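Local coordinates for glutamate racemase (Bacillus anthracis, PDB 2DWU), which belongs to the Asp/Glu/hydantoin racemase family and folds into two parallel-sheet alpha/beta units that hold bound D-glutamic acid, at residues 11-16 and 63-68; 106-111 and 132-137. All coordinates share one frame; numbering follows the deposited sequence.

Contact 1 (11-16 and 63-68). With DGL (D-glutamic acid), chain H.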
# COMPACT_ATOMS: atom_id res chain seq x y z
N GLY B 11 -8.50 8.74 -15.42
CA GLY B 11 -9.58 9.70 -15.20
C GLY B 11 -9.71 9.90 -13.69
O GLY B 11 -9.60 8.92 -12.95
N VAL B 12 -9.88 11.14 -13.24
CA VAL B 12 -10.04 11.42 -11.80
C VAL B 12 -11.27 12.31 -11.65
O VAL B 12 -11.37 13.34 -12.32
CB VAL B 12 -8.80 12.15 -11.20
CG1 VAL B 12 -9.00 12.39 -9.69
CG2 VAL B 12 -7.52 11.34 -11.44
N LEU B 13 -12.22 11.91 -10.80
CA LEU B 13 -13.40 12.76 -10.60
C LEU B 13 -13.55 13.11 -9.12
O LEU B 13 -13.16 12.35 -8.22
CB LEU B 13 -14.67 12.11 -11.18
CG LEU B 13 -15.18 10.78 -10.62
CD1 LEU B 13 -15.92 11.00 -9.27
CD2 LEU B 13 -16.18 10.17 -11.64
N ASP B 14 -14.10 14.30 -8.89
CA ASP B 14 -14.28 14.80 -7.54
C ASP B 14 -15.42 15.80 -7.56
O ASP B 14 -15.84 16.24 -8.61
CB ASP B 14 -12.99 15.49 -7.08
CG ASP B 14 -13.10 16.04 -5.66
OD1 ASP B 14 -13.46 15.25 -4.76
OD2 ASP B 14 -12.87 17.24 -5.44
N SER B 15 -15.90 16.16 -6.38
CA SER B 15 -16.95 17.14 -6.30
C SER B 15 -16.44 18.56 -6.57
O SER B 15 -17.25 19.45 -6.81
CB SER B 15 -17.61 17.09 -4.92
OG SER B 15 -16.71 17.53 -3.91
N GLY B 16 -15.12 18.78 -6.52
CA GLY B 16 -14.58 20.12 -6.73
C GLY B 16 -13.07 20.20 -6.77
O GLY B 16 -12.44 19.55 -7.61
N GLU B 63 -19.50 10.29 -17.82
CA GLU B 63 -19.82 10.47 -19.23
C GLU B 63 -18.86 11.45 -19.86
O GLU B 63 -18.46 11.28 -21.02
CB GLU B 63 -21.27 10.96 -19.41
CG GLU B 63 -22.29 9.85 -19.28
CD GLU B 63 -21.97 8.65 -20.18
OE1 GLU B 63 -21.95 8.84 -21.41
OE2 GLU B 63 -21.73 7.54 -19.65
N PHE B 64 -18.48 12.48 -19.11
CA PHE B 64 -17.53 13.46 -19.60
C PHE B 64 -16.17 12.80 -19.79
O PHE B 64 -15.51 12.98 -20.82
CB PHE B 64 -17.39 14.63 -18.61
CG PHE B 64 -16.23 15.53 -18.93
CD1 PHE B 64 -16.30 16.42 -20.00
CD2 PHE B 64 -15.05 15.45 -18.21
CE1 PHE B 64 -15.20 17.22 -20.34
CE2 PHE B 64 -13.95 16.24 -18.53
CZ PHE B 64 -14.02 17.13 -19.61
N LEU B 65 -15.72 12.05 -18.78
CA LEU B 65 -14.40 11.42 -18.86
C LEU B 65 -14.29 10.36 -19.95
O LEU B 65 -13.20 10.10 -20.46
CB LEU B 65 -14.04 10.82 -17.49
CG LEU B 65 -13.78 11.86 -16.39
CD1 LEU B 65 -13.55 11.14 -15.03
CD2 LEU B 65 -12.56 12.72 -16.74
N LYS B 66 -15.42 9.76 -20.32
CA LYS B 66 -15.42 8.72 -21.34
C LYS B 66 -15.04 9.24 -22.71
O LYS B 66 -14.80 8.46 -23.64
CB LYS B 66 -16.79 8.04 -21.40
CG LYS B 66 -16.95 6.92 -20.41
CD LYS B 66 -18.39 6.43 -20.38
CE LYS B 66 -18.46 5.08 -19.71
NZ LYS B 66 -17.75 4.04 -20.51
N GLN B 67 -14.97 10.56 -22.85
CA GLN B 67 -14.59 11.17 -24.12
C GLN B 67 -13.08 11.02 -24.31
O GLN B 67 -12.55 11.23 -25.41
CB GLN B 67 -15.01 12.64 -24.13
CG GLN B 67 -16.51 12.82 -23.91
CD GLN B 67 -16.94 14.28 -23.88
OE1 GLN B 67 -16.56 15.03 -22.97
NE2 GLN B 67 -17.71 14.70 -24.88
N PHE B 68 -12.39 10.66 -23.23
CA PHE B 68 -10.94 10.47 -23.25
C PHE B 68 -10.59 9.00 -23.19
O PHE B 68 -11.41 8.17 -22.77
CB PHE B 68 -10.29 11.16 -22.05
CG PHE B 68 -10.57 12.62 -21.97
CD1 PHE B 68 -11.71 13.09 -21.34
CD2 PHE B 68 -9.68 13.54 -22.53
CE1 PHE B 68 -11.97 14.45 -21.26
CE2 PHE B 68 -9.93 14.91 -22.46
CZ PHE B 68 -11.08 15.36 -21.81
N DGL H . -14.66 15.92 -1.82
CA DGL H . -15.59 15.70 -0.67
C DGL H . -15.21 14.46 0.07
O DGL H . -15.98 13.91 0.84
CB DGL H . -15.54 16.92 0.29
CG DGL H . -16.38 18.05 -0.35
CD DGL H . -17.81 17.76 -0.55
OE1 DGL H . -18.63 17.67 0.37
OE2 DGL H . -18.19 17.57 -1.80
OXT DGL H . -14.02 13.98 -0.16
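Leu65 of helix 51-65 is the one residue of its segment to meet strand 9-14, and it does so with a single methyl. With CG anti to the carbonyl carbon (chi1 -69°) and the chain extended beyond it, CD1 is carried onto the strand. The apolar contact is Leu65 CD1 against Leu13 CB, 4.1 Å; the same methyl lies 4.2 Å from the bare CA of Gly11 and 4.1 Å from Val12 N, so it rests largely on backbone. Leu13 also packs on Val58, Met61 and Val62 of the same helix, and on Leu73 and Val75 of the adjacent strand 70-75.

Side-chain hydrogen bonds gather at the C-terminal end of the strand. In an Asx turn, Gly16 N donates to Asp14 OD2 at 2.9 Å, reaching it from well above the carboxylate plane, and Gly19 N also donates to OD2. These two donors help fix the carboxylate. Asp14 OD1 accepts a weak bond from N of D-glutamic acid at 3.2 Å. Ser15 OG donates to OE2 of D-glutamic acid at 2.6 Å and weakly accepts from its N at 3.3 Å.

Helix-on-strand packing of this kind belongs to a parallel alpha/beta sheet, here with the ligand pocket at the C-terminal end of strand 9-14.

Contact 2 (106-111 and 132-137)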
# COMPACT_ATOMS: atom_id res chain seq x y z
N ALA B 106 -4.82 0.63 4.58
CA ALA B 106 -3.67 1.19 5.23
C ALA B 106 -3.88 1.26 6.76
O ALA B 106 -2.92 1.10 7.53
CB ALA B 106 -3.39 2.62 4.65
N ALA B 107 -5.12 1.50 7.17
CA ALA B 107 -5.41 1.56 8.61
C ALA B 107 -5.13 0.20 9.25
O ALA B 107 -4.57 0.13 10.36
CB ALA B 107 -6.89 1.95 8.81
N ILE B 108 -5.49 -0.88 8.57
CA ILE B 108 -5.24 -2.23 9.08
C ILE B 108 -3.73 -2.46 9.18
O ILE B 108 -3.23 -3.10 10.11
CB ILE B 108 -5.91 -3.29 8.16
CG1 ILE B 108 -7.43 -3.24 8.40
CG2 ILE B 108 -5.41 -4.71 8.46
CD1 ILE B 108 -8.24 -4.14 7.50
N LYS B 109 -2.98 -1.93 8.21
CA LYS B 109 -1.53 -2.10 8.24
C LYS B 109 -0.86 -1.38 9.42
O LYS B 109 0.07 -1.91 10.04
CB LYS B 109 -0.94 -1.59 6.90
CG LYS B 109 0.58 -1.68 6.85
CD LYS B 109 1.12 -1.03 5.58
CE LYS B 109 2.59 -0.67 5.72
NZ LYS B 109 2.87 0.57 4.93
N VAL B 110 -1.33 -0.17 9.76
CA VAL B 110 -0.67 0.58 10.82
C VAL B 110 -1.21 0.42 12.23
O VAL B 110 -0.49 0.74 13.18
CB VAL B 110 -0.63 2.11 10.50
CG1 VAL B 110 -0.01 2.33 9.16
CG2 VAL B 110 -2.01 2.72 10.56
N THR B 111 -2.43 -0.08 12.38
CA THR B 111 -2.98 -0.22 13.73
C THR B 111 -2.28 -1.32 14.49
O THR B 111 -1.89 -2.35 13.93
CB THR B 111 -4.52 -0.48 13.73
OG1 THR B 111 -5.05 -0.43 15.07
CG2 THR B 111 -4.84 -1.83 13.12
N LYS B 132 -17.82 -1.03 7.00
CA LYS B 132 -18.04 -2.22 6.19
C LYS B 132 -16.76 -2.68 5.50
O LYS B 132 -16.47 -3.87 5.46
CB LYS B 132 -19.14 -1.99 5.17
CG LYS B 132 -20.49 -1.81 5.86
CD LYS B 132 -21.63 -1.86 4.90
CE LYS B 132 -21.65 -0.68 3.97
NZ LYS B 132 -22.75 -0.87 2.96
N ALA B 133 -15.98 -1.74 4.97
CA ALA B 133 -14.74 -2.13 4.31
C ALA B 133 -13.74 -2.72 5.29
O ALA B 133 -13.04 -3.70 4.98
CB ALA B 133 -14.11 -0.91 3.60
N LEU B 134 -13.63 -2.09 6.45
CA LEU B 134 -12.71 -2.56 7.45
C LEU B 134 -13.09 -3.96 7.92
O LEU B 134 -12.21 -4.83 8.02
CB LEU B 134 -12.66 -1.60 8.64
CG LEU B 134 -11.84 -0.32 8.34
CD1 LEU B 134 -12.17 0.80 9.35
CD2 LEU B 134 -10.36 -0.70 8.39
N HIS B 135 -14.37 -4.18 8.18
CA HIS B 135 -14.80 -5.49 8.67
C HIS B 135 -14.73 -6.59 7.65
O HIS B 135 -14.59 -7.76 8.01
CB HIS B 135 -16.21 -5.38 9.27
CG HIS B 135 -16.21 -4.77 10.62
ND1 HIS B 135 -17.32 -4.19 11.18
CD2 HIS B 135 -15.21 -4.61 11.53
CE1 HIS B 135 -17.02 -3.70 12.37
NE2 HIS B 135 -15.74 -3.94 12.61
N GLU B 136 -14.76 -6.21 6.38
CA GLU B 136 -14.62 -7.21 5.32
C GLU B 136 -13.23 -7.81 5.42
O GLU B 136 -13.04 -8.99 5.15
CB GLU B 136 -14.81 -6.57 3.95
CG GLU B 136 -14.85 -7.57 2.81
CD GLU B 136 -15.22 -6.95 1.48
OE1 GLU B 136 -15.43 -7.70 0.50
OE2 GLU B 136 -15.31 -5.70 1.39
N LEU B 137 -12.23 -7.00 5.78
CA LEU B 137 -10.87 -7.52 5.89
C LEU B 137 -10.61 -8.13 7.27
O LEU B 137 -9.85 -9.09 7.40
CB LEU B 137 -9.86 -6.40 5.61
CG LEU B 137 -9.89 -5.91 4.15
CD1 LEU B 137 -9.15 -4.59 4.07
CD2 LEU B 137 -9.25 -6.93 3.23
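Leu134 and Leu137, one helical turn apart on helix 129-137, receive Ile108 and Ala107 of helix 100-110 in an entirely apolar contact. The CB of Leu134 does not aim at the other helix, but its outer end comes closer: with CG beside the backbone N (chi1 -76°), CD2 reaches across to Ile108 CG1 at 3.9 Å. The two side chains run past one another in opposite directions. The same methyl, Leu134 CD2, also lies a looser 4.4 Å from Ala107 CB.

Leu137, by contrast, points toward the other helix. Ile108, extended beyond CB (chi2 176°), pushes CD1 against the base of this leucine, 3.4 Å from Leu137 CB, tighter than ordinary van der Waals contact, and 3.6 Å from Leu137 CD1. The short segments cross at -55° with axes 10.8 Å apart at closest.

The second subunit adds to the packing, with Gln29 on Ile108 and Leu229 on Leu137, both from that other chain; its Lys32 NZ also bonds to the backbone O of His135. Within the chain, Leu134 and Leu137 also touch Ala104 and Arg105 of helix 100-110. Behind the pair, Ala107 rests on strands 183-187 and 207-210, whereas Leu134 leans on Val143 of strand 142-147; both helices therefore pack on the four-stranded parallel sheet.

Both contacts are buried, yet they lie on opposite sides of the chain's centre, their own centres about 28 Å apart. They share no element: contact 1 sets a helix on a strand of the six-stranded sheet, contact 2 one helix against another over the four-stranded sheet. In contact 1 a methyl is laid on strand backbone, whereas contact 2 is side chain against side chain. The strand of contact 1 continues into polar residues that grip D-glutamic acid, and no other protein chain touches its segments. Contact 2 has none of the ligand pocket and instead borders the second subunit, to which Lys109 makes a salt bridge with Glu214 of that chain.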